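Local coordinates for protein carbon monoxide dehydrogenase (Thermococcus sp. AM4, PDB 6T7J) that probably catalyses the reversible oxidation of carbon monoxide to carbon dioxide at a metal-sulfur cluster that lacks nickel in this structure, at residues G416-V419 and E420-V423; A466-L469 and I470-V474; S493-A496 and V497-A500; E607-P610 and V611-A614. All coordinates share one frame; numbering follows the deposited sequence.

Contact 1 (G416-V419 and E420-V423); sequences GFSV and EAIV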
loop_
_atom_site.group_PDB
_atom_site.type_symbol
_atom_site.label_atom_id
_atom_site.label_comp_id
_atom_site.label_asym_id
_atom_site.label_seq_id
_atom_site.Cartn_x
_atom_site.Cartn_y
_atom_site.Cartn_z
ATOM N N GLY A 416 -30.637 7.634 -11.875
ATOM C CA GLY A 416 -30.822 8.530 -10.753
ATOM C C GLY A 416 -31.560 7.949 -9.572
ATOM O O GLY A 416 -32.289 8.683 -8.893
ATOM N N PHE A 417 -31.391 6.659 -9.289
ATOM C CA PHE A 417 -32.125 6.001 -8.208
ATOM C C PHE A 417 -31.217 5.883 -6.987
ATOM O O PHE A 417 -30.677 4.822 -6.673
ATOM C CB PHE A 417 -32.648 4.640 -8.661
ATOM C CG PHE A 417 -33.760 4.727 -9.663
ATOM C CD1 PHE A 417 -35.026 5.144 -9.281
ATOM C CD2 PHE A 417 -33.539 4.400 -10.991
ATOM C CE1 PHE A 417 -36.052 5.230 -10.205
ATOM C CE2 PHE A 417 -34.560 4.484 -11.919
ATOM C CZ PHE A 417 -35.818 4.900 -11.525
ATOM N N SER A 418 -31.053 7.004 -6.292
ATOM C CA SER A 418 -30.437 6.971 -4.977
ATOM C C SER A 418 -31.419 6.383 -3.963
ATOM O O SER A 418 -32.597 6.159 -4.256
ATOM C CB SER A 418 -29.999 8.372 -4.554
ATOM O OG SER A 418 -31.108 9.252 -4.486
ATOM N N VAL A 419 -30.920 6.126 -2.751
ATOM C CA VAL A 419 -31.781 5.594 -1.698
ATOM C C VAL A 419 -32.911 6.570 -1.395
ATOM O O VAL A 419 -34.064 6.169 -1.185
ATOM C CB VAL A 419 -30.955 5.273 -0.440
ATOM C CG1 VAL A 419 -31.850 4.703 0.648
ATOM C CG2 VAL A 419 -29.835 4.300 -0.777
ATOM N N GLU A 420 -32.600 7.868 -1.381
ATOM C CA GLU A 420 -33.633 8.875 -1.169
ATOM C C GLU A 420 -34.670 8.840 -2.284
ATOM O O GLU A 420 -35.878 8.902 -2.022
ATOM C CB GLU A 420 -32.998 10.262 -1.067
ATOM C CG GLU A 420 -32.218 10.496 0.218
ATOM C CD GLU A 420 -30.786 10.002 0.133
ATOM O OE1 GLU A 420 -30.106 9.964 1.182
ATOM O OE2 GLU A 420 -30.340 9.654 -0.980
ATOM N N ALA A 421 -34.218 8.732 -3.537
ATOM C CA ALA A 421 -35.148 8.670 -4.658
ATOM C C ALA A 421 -36.016 7.421 -4.587
ATOM O O ALA A 421 -37.215 7.470 -4.887
ATOM C CB ALA A 421 -34.382 8.715 -5.979
ATOM N N ILE A 422 -35.429 6.293 -4.184
ATOM C CA ILE A 422 -36.194 5.055 -4.073
ATOM C C ILE A 422 -37.251 5.173 -2.982
ATOM O O ILE A 422 -38.406 4.771 -3.175
ATOM C CB ILE A 422 -35.249 3.866 -3.823
ATOM C CG1 ILE A 422 -34.366 3.623 -5.047
ATOM C CG2 ILE A 422 -36.043 2.614 -3.481
ATOM C CD1 ILE A 422 -33.097 2.866 -4.740
ATOM N N VAL A 423 -36.882 5.726 -1.824
ATOM C CA VAL A 423 -37.852 5.887 -0.742
ATOM C C VAL A 423 -38.955 6.853 -1.158
ATOM O O VAL A 423 -40.131 6.659 -0.823
ATOM C CB VAL A 423 -37.149 6.342 0.550
ATOM C CG1 VAL A 423 -38.169 6.728 1.610
ATOM C CG2 VAL A 423 -36.239 5.242 1.070
HETATM O O HOH W 1 -28.468 7.321 -1.716
#
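Ser418 and Ile422 meet through the backbone at the start of helix 419-425, where Ile422 N donates to Ser418 O at 2.8 Å and, one residue on, Val423 N donates to Val419 O at 2.9 Å. The Ser418 side chain completes this opening turn as a serine N-cap. Its OG lies between its own backbone N and carbonyl carbon (chi1 61°), a position from which it accepts Ala421 N at 3.3 Å in a fairly straight bond (161° at the hydrogen). Two bonds therefore hold the hydroxyl, this one accepted from Ala421 N and another shared with Pro245 O. Glu420 folds back toward the cap by a bend at chi2 (86°). Its OE2 accepts from a water at 3.1 Å, and that water accepts from Val419 N at 2.9 Å, bridging a backbone amide of the first turn to the carboxylate. OE1 is engaged in a salt bridge with Lys129. Phe417 CB and Ile422 CG1 form an apolar pair, side by side at 4.1 Å. Other aliphatic carbons are set against backbone carbonyl oxygens: Ile422 CG1 lies 3.2 Å from Ser418 O, and the Ala421 methyl CB rests 3.6 Å from Gly416 O. Residues 416-419 lead from strand 411-415 into helix 419-425. Ser418 and Val419 pack on Arg527 of helix 525-538, Val419 also touching Ile530, while the Phe417 backbone is hydrogen-bonded to His518 and its side chain touches Pro514, which places the helix start beside strand 516-518.

Contact 2 (A466-L469 and I470-V474); sequences AKEL and IKRDV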
loop_
_atom_site.group_PDB
_atom_site.type_symbol
_atom_site.label_atom_id
_atom_site.label_comp_id
_atom_site.label_asym_id
_atom_site.label_seq_id
_atom_site.Cartn_x
_atom_site.Cartn_y
_atom_site.Cartn_z
ATOM N N ALA A 466 -28.394 -9.866 -15.139
ATOM C CA ALA A 466 -29.518 -8.984 -14.838
ATOM C C ALA A 466 -30.824 -9.540 -15.401
ATOM O O ALA A 466 -31.855 -9.542 -14.714
ATOM C CB ALA A 466 -29.243 -7.584 -15.387
ATOM N N LYS A 467 -30.792 -10.021 -16.648
ATOM C CA LYS A 467 -31.980 -10.582 -17.283
ATOM C C LYS A 467 -32.481 -11.806 -16.529
ATOM O O LYS A 467 -33.675 -11.918 -16.219
ATOM C CB LYS A 467 -31.666 -10.961 -18.731
ATOM C CG LYS A 467 -31.695 -9.830 -19.740
ATOM C CD LYS A 467 -31.631 -10.410 -21.147
ATOM C CE LYS A 467 -30.989 -9.456 -22.136
ATOM N NZ LYS A 467 -31.942 -8.412 -22.601
ATOM N N GLU A 468 -31.581 -12.756 -16.261
ATOM C CA GLU A 468 -31.979 -13.987 -15.592
ATOM C C GLU A 468 -32.519 -13.711 -14.199
ATOM O O GLU A 468 -33.375 -14.455 -13.710
ATOM C CB GLU A 468 -30.799 -14.956 -15.521
ATOM C CG GLU A 468 -30.385 -15.542 -16.861
ATOM C CD GLU A 468 -31.450 -16.443 -17.457
ATOM O OE1 GLU A 468 -31.873 -16.183 -18.604
ATOM O OE2 GLU A 468 -31.865 -17.408 -16.780
ATOM N N LEU A 469 -32.045 -12.646 -13.548
ATOM C CA LEU A 469 -32.559 -12.323 -12.223
ATOM C C LEU A 469 -33.932 -11.662 -12.304
ATOM O O LEU A 469 -34.854 -12.045 -11.575
ATOM C CB LEU A 469 -31.566 -11.431 -11.476
ATOM C CG LEU A 469 -30.322 -12.152 -10.952
ATOM C CD1 LEU A 469 -29.426 -11.198 -10.187
ATOM C CD2 LEU A 469 -30.708 -13.340 -10.083
ATOM N N ILE A 470 -34.095 -10.677 -13.194
ATOM C CA ILE A 470 -35.375 -9.971 -13.244
ATOM C C ILE A 470 -36.478 -10.864 -13.798
ATOM O O ILE A 470 -37.659 -10.653 -13.496
ATOM C CB ILE A 470 -35.274 -8.665 -14.058
ATOM C CG1 ILE A 470 -34.899 -8.945 -15.511
ATOM C CG2 ILE A 470 -34.299 -7.717 -13.436
ATOM C CD1 ILE A 470 -34.954 -7.718 -16.390
ATOM N N LYS A 471 -36.133 -11.867 -14.612
ATOM C CA LYS A 471 -37.161 -12.784 -15.090
ATOM C C LYS A 471 -37.653 -13.720 -13.991
ATOM O O LYS A 471 -38.754 -14.267 -14.106
ATOM C CB LYS A 471 -36.643 -13.590 -16.287
ATOM C CG LYS A 471 -36.046 -14.943 -15.933
ATOM C CD LYS A 471 -36.004 -15.867 -17.142
ATOM C CE LYS A 471 -34.995 -15.392 -18.174
ATOM N NZ LYS A 471 -34.527 -16.507 -19.049
ATOM N N ARG A 472 -36.869 -13.909 -12.928
ATOM C CA ARG A 472 -37.283 -14.688 -11.770
ATOM C C ARG A 472 -37.821 -13.810 -10.644
ATOM O O ARG A 472 -37.824 -14.235 -9.483
ATOM C CB ARG A 472 -36.124 -15.549 -11.262
ATOM C CG ARG A 472 -35.450 -16.377 -12.340
ATOM C CD ARG A 472 -35.132 -17.787 -11.855
ATOM N NE ARG A 472 -33.783 -18.214 -12.226
ATOM C CZ ARG A 472 -33.411 -18.554 -13.457
ATOM N NH1 ARG A 472 -32.161 -18.929 -13.693
ATOM N NH2 ARG A 472 -34.284 -18.519 -14.456
ATOM N N ASP A 473 -38.260 -12.591 -10.968
ATOM C CA ASP A 473 -38.837 -11.658 -9.999
ATOM C C ASP A 473 -37.830 -11.285 -8.908
ATOM O O ASP A 473 -38.113 -11.373 -7.711
ATOM C CB ASP A 473 -40.123 -12.222 -9.389
ATOM C CG ASP A 473 -41.359 -11.840 -10.179
ATOM O OD1 ASP A 473 -41.306 -10.833 -10.915
ATOM O OD2 ASP A 473 -42.382 -12.548 -10.063
ATOM N N VAL A 474 -36.644 -10.858 -9.334
ATOM C CA VAL A 474 -35.602 -10.379 -8.431
ATOM C C VAL A 474 -35.251 -8.954 -8.836
ATOM O O VAL A 474 -34.775 -8.720 -9.955
ATOM C CB VAL A 474 -34.355 -11.277 -8.458
ATOM C CG1 VAL A 474 -33.337 -10.799 -7.434
ATOM C CG2 VAL A 474 -34.736 -12.727 -8.202
HETATM O O HOH W 2 -33.745 -19.006 -18.393
#
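A Schellman motif ends helix 460-471 and turns the chain into strand 474-478 of the beta-alpha-beta unit that begins with strand 444-448. Its outer bond runs from Val474 N back to Leu469 O, weak at 3.1 Å; the inner one joins Asp473 N to Ile470 O at 3.2 Å. Asp473 is the C-prime residue, with phi at +62°, and its carboxylate accepts from the backbone N atoms of Gly503 and Leu504 at the start of helix 502-511. Under the turn, Leu469 CB and Val474 CB pack at 4.1 Å. On the flank facing helix 610-627, Glu468 anchors a salt-bridge network. Lys471 runs beside it in the same direction and brings NZ to OE1 at 2.7 Å, on the syn side but 34° out of the carboxylate plane. Arg472 NH1 and NH2 both lie 3.5 Å from Glu468 OE2, the guanidinium turned 72° from the carboxylate, and Glu468 O lies over one guanidinium face, toward its rim. A water accepts from Lys471 NZ at 2.7 Å and donates to Glu468 OE2, closing a small ring. One carboxylate thus serves two cations, binding Lys471 closely and Arg472 only through a longer, looser ion pair.

Contact 3 (S493-A496 and V497-A500); sequences SPKA and VDLA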
loop_
_atom_site.group_PDB
_atom_site.type_symbol
_atom_site.label_atom_id
_atom_site.label_comp_id
_atom_site.label_asym_id
_atom_site.label_seq_id
_atom_site.Cartn_x
_atom_site.Cartn_y
_atom_site.Cartn_z
ATOM N N SER A 493 -34.599 1.134 -19.674
ATOM C CA SER A 493 -35.587 1.887 -20.425
ATOM C C SER A 493 -36.986 1.586 -19.896
ATOM O O SER A 493 -37.202 0.567 -19.234
ATOM C CB SER A 493 -35.488 1.542 -21.910
ATOM O OG SER A 493 -35.685 0.156 -22.128
ATOM N N PRO A 494 -37.955 2.470 -20.159
ATOM C CA PRO A 494 -39.313 2.235 -19.638
ATOM C C PRO A 494 -39.929 0.916 -20.079
ATOM O O PRO A 494 -40.791 0.384 -19.368
ATOM C CB PRO A 494 -40.102 3.435 -20.179
ATOM C CG PRO A 494 -39.082 4.504 -20.350
ATOM C CD PRO A 494 -37.829 3.798 -20.785
ATOM N N LYS A 495 -39.516 0.369 -21.224
ATOM C CA LYS A 495 -40.030 -0.914 -21.688
ATOM C C LYS A 495 -39.287 -2.105 -21.096
ATOM O O LYS A 495 -39.687 -3.247 -21.353
ATOM C CB LYS A 495 -39.974 -0.988 -23.220
ATOM C CG LYS A 495 -38.564 -0.994 -23.809
ATOM C CD LYS A 495 -38.048 -2.410 -24.060
ATOM C CE LYS A 495 -36.558 -2.402 -24.383
ATOM N NZ LYS A 495 -35.850 -3.607 -23.858
ATOM N N ALA A 496 -38.223 -1.873 -20.320
ATOM C CA ALA A 496 -37.453 -2.983 -19.764
ATOM C C ALA A 496 -38.311 -3.883 -18.887
ATOM O O ALA A 496 -38.021 -5.077 -18.753
ATOM C CB ALA A 496 -36.264 -2.454 -18.964
ATOM N N VAL A 497 -39.375 -3.339 -18.300
ATOM C CA VAL A 497 -40.302 -4.104 -17.474
ATOM C C VAL A 497 -40.852 -5.310 -18.242
ATOM O O VAL A 497 -41.239 -6.315 -17.635
ATOM C CB VAL A 497 -41.430 -3.185 -16.961
ATOM C CG1 VAL A 497 -42.504 -3.971 -16.252
ATOM C CG2 VAL A 497 -40.861 -2.134 -16.020
ATOM N N ASP A 498 -40.857 -5.232 -19.579
ATOM C CA ASP A 498 -41.303 -6.361 -20.396
ATOM C C ASP A 498 -40.551 -7.646 -20.067
ATOM O O ASP A 498 -41.129 -8.739 -20.132
ATOM C CB ASP A 498 -41.135 -6.035 -21.881
ATOM C CG ASP A 498 -42.212 -5.108 -22.401
ATOM O OD1 ASP A 498 -43.292 -5.046 -21.776
ATOM O OD2 ASP A 498 -41.978 -4.443 -23.435
ATOM N N LEU A 499 -39.270 -7.542 -19.718
ATOM C CA LEU A 499 -38.452 -8.718 -19.455
ATOM C C LEU A 499 -38.539 -9.192 -18.011
ATOM O O LEU A 499 -37.947 -10.224 -17.676
ATOM C CB LEU A 499 -36.991 -8.436 -19.819
ATOM C CG LEU A 499 -36.763 -7.849 -21.214
ATOM C CD1 LEU A 499 -35.604 -6.869 -21.196
ATOM C CD2 LEU A 499 -36.522 -8.954 -22.235
ATOM N N ALA A 500 -39.260 -8.478 -17.154
ATOM C CA ALA A 500 -39.369 -8.869 -15.759
ATOM C C ALA A 500 -40.457 -9.923 -15.574
ATOM O O ALA A 500 -41.345 -10.097 -16.412
ATOM C CB ALA A 500 -39.666 -7.652 -14.882
#
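Lys495 and Asp498 are linked across a short 3-10 turn, recognisable by successive bonds between residues three apart: Asp498 N donates to Lys495 O at 2.9 Å, and Leu499 N to Ala496 O, also at 2.9 Å. Both donors stand above the carbonyl plane of their acceptor, 45° out of it for Asp498 N, a consequence of the tight winding. The Asp498 side chain shows how close such a turn brings a side chain to its own acceptor. Its CB lies 3.2 Å from Lys495 O. With CG beside the backbone N (chi1 -77°), the carboxyl carbon stays over the same oxygen at 3.3 Å. At the tip, OD2 is again 3.3 Å from Lys495 O, where two acceptors face each other without a bond, and it lies 4.0 Å from Lys495 CB; OD1 turns farther off. On the buried flank, Val497 packs on Pro515 and against Lys505, Cys508 and Glu509 of helix 502-511, while Ala496 and Ala500 also rest on Pro515. Pro494 touches Glu412 and Ile414 of strand 411-415, so the turn meets both that strand and helix 502-511. The Lys495 chain, bent at chi2 and chi4, leaves NZ 6.2 Å from Asp498 OD2, not in contact with it, and 4.2 Å from Leu499 CD1.

Contact 4 (E607-P610 and V611-A614); sequences EPDP and VKAA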
loop_
_atom_site.group_PDB
_atom_site.type_symbol
_atom_site.label_atom_id
_atom_site.label_comp_id
_atom_site.label_asym_id
_atom_site.label_seq_id
_atom_site.Cartn_x
_atom_site.Cartn_y
_atom_site.Cartn_z
ATOM N N GLU A 607 -18.024 -17.973 -10.064
ATOM C CA GLU A 607 -18.687 -18.643 -11.177
ATOM C C GLU A 607 -18.661 -17.761 -12.419
ATOM O O GLU A 607 -19.446 -16.809 -12.523
ATOM C CB GLU A 607 -20.129 -19.002 -10.824
ATOM C CG GLU A 607 -20.850 -19.745 -11.934
ATOM C CD GLU A 607 -19.972 -20.798 -12.586
ATOM O OE1 GLU A 607 -19.712 -21.838 -11.944
ATOM O OE2 GLU A 607 -19.536 -20.582 -13.737
ATOM N N PRO A 608 -17.779 -18.046 -13.381
ATOM C CA PRO A 608 -17.704 -17.208 -14.590
ATOM C C PRO A 608 -18.911 -17.328 -15.514
ATOM O O PRO A 608 -19.009 -16.537 -16.463
ATOM C CB PRO A 608 -16.427 -17.706 -15.284
ATOM C CG PRO A 608 -15.644 -18.395 -14.207
ATOM C CD PRO A 608 -16.665 -19.005 -13.303
ATOM N N ASP A 609 -19.821 -18.274 -15.281
ATOM C CA ASP A 609 -20.999 -18.424 -16.129
ATOM C C ASP A 609 -22.137 -17.572 -15.584
ATOM O O ASP A 609 -22.512 -17.737 -14.415
ATOM C CB ASP A 609 -21.430 -19.880 -16.205
ATOM C CG ASP A 609 -22.448 -20.137 -17.306
ATOM O OD1 ASP A 609 -23.579 -19.615 -17.216
ATOM O OD2 ASP A 609 -22.118 -20.866 -18.262
ATOM N N PRO A 610 -22.721 -16.673 -16.383
ATOM C CA PRO A 610 -23.788 -15.812 -15.842
ATOM C C PRO A 610 -25.057 -16.568 -15.490
ATOM O O PRO A 610 -25.717 -16.223 -14.503
ATOM C CB PRO A 610 -24.030 -14.794 -16.967
ATOM C CG PRO A 610 -22.914 -14.975 -17.937
ATOM C CD PRO A 610 -22.406 -16.363 -17.785
ATOM N N VAL A 611 -25.423 -17.590 -16.268
ATOM C CA VAL A 611 -26.660 -18.323 -16.000
ATOM C C VAL A 611 -26.508 -19.202 -14.763
ATOM O O VAL A 611 -27.408 -19.269 -13.912
ATOM C CB VAL A 611 -27.066 -19.143 -17.239
ATOM C CG1 VAL A 611 -28.479 -19.690 -17.079
ATOM C CG2 VAL A 611 -26.957 -18.290 -18.495
ATOM N N LYS A 612 -25.371 -19.895 -14.648
ATOM C CA LYS A 612 -25.070 -20.653 -13.437
ATOM C C LYS A 612 -25.087 -19.748 -12.211
ATOM O O LYS A 612 -25.671 -20.092 -11.174
ATOM C CB LYS A 612 -23.707 -21.333 -13.575
ATOM C CG LYS A 612 -23.732 -22.716 -14.198
ATOM C CD LYS A 612 -22.616 -23.579 -13.622
ATOM C CE LYS A 612 -22.173 -24.654 -14.601
ATOM N NZ LYS A 612 -20.700 -24.627 -14.828
ATOM N N ALA A 613 -24.431 -18.588 -12.313
ATOM C CA ALA A 613 -24.390 -17.652 -11.196
ATOM C C ALA A 613 -25.781 -17.141 -10.854
ATOM O O ALA A 613 -26.104 -16.940 -9.678
ATOM C CB ALA A 613 -23.455 -16.489 -11.523
ATOM N N ALA A 614 -26.619 -16.923 -11.869
ATOM C CA ALA A 614 -27.995 -16.511 -11.617
ATOM C C ALA A 614 -28.751 -17.576 -10.838
ATOM O O ALA A 614 -29.476 -17.264 -9.887
ATOM C CB ALA A 614 -28.704 -16.211 -12.935
#
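Asp609 stands at the N-cap of helix 610-627, directly after strand 604-606, the edge strand of its sheet within this chain, and presents its carboxylate to the first turn. An extended first torsion (CG anti to the backbone N, chi1 -167°) swings OD1 over the amides there, where it accepts Lys612 N at 3.1 Å and, weakly, Val611 N at 2.9 Å. Lys612 N comes from above the carboxylate plane, 42° out of it, along a nearly straight N-H. Pro610, in the first helical position, has no N-H to be satisfied. Backbone bonds carry the turn onward, Ala613 N to Asp609 O at 3.0 Å and Ala614 N to Pro610 O at 2.9 Å. Glu607 acts as a second layer behind the cap. Its CG too is anti to N (chi1 -178°), but a bend at chi2 curls the carboxylate back, and OE2 accepts Asp609 N at 2.8 Å with its anti lone pair. The methylenes of Glu607 and Lys612 cross at a slant, CG to CB at 3.7 Å, and Asp609 CB touches the same Lys612 CB. Pro610 leans on Ser461 and Thr464 and Ala614 on Leu465, all of helix 460-471. Lys612 NZ stays 4.1 Å from Glu607 OE1, beyond a salt bridge. Two acids at a helix start, one accepting from Lys612 N and, weakly, Val611 N, the other fixing the cap residue's N-H, are expected to suit the partial positive charge there.

Contacts 1 and 4 answer the same need at helix starts: a neutral serine hydroxyl, tied onward to a carbonyl, serves one, and a carboxylate backed by a second acid the other. Contact 2 treats the opposite end of a helix with a Schellman turn beside a salt-bridge network, while contact 3 is a loop of 3-10 bonds with no ion pair. All four are partly buried, and contact 3 has the most exposed residues. Contact 2 touches two of the others: Ile470 and Lys471 pack on Leu499 and Ala500 of contact 3, and Glu468 CB meets Ala614 CB of contact 4. Contact 1 touches none.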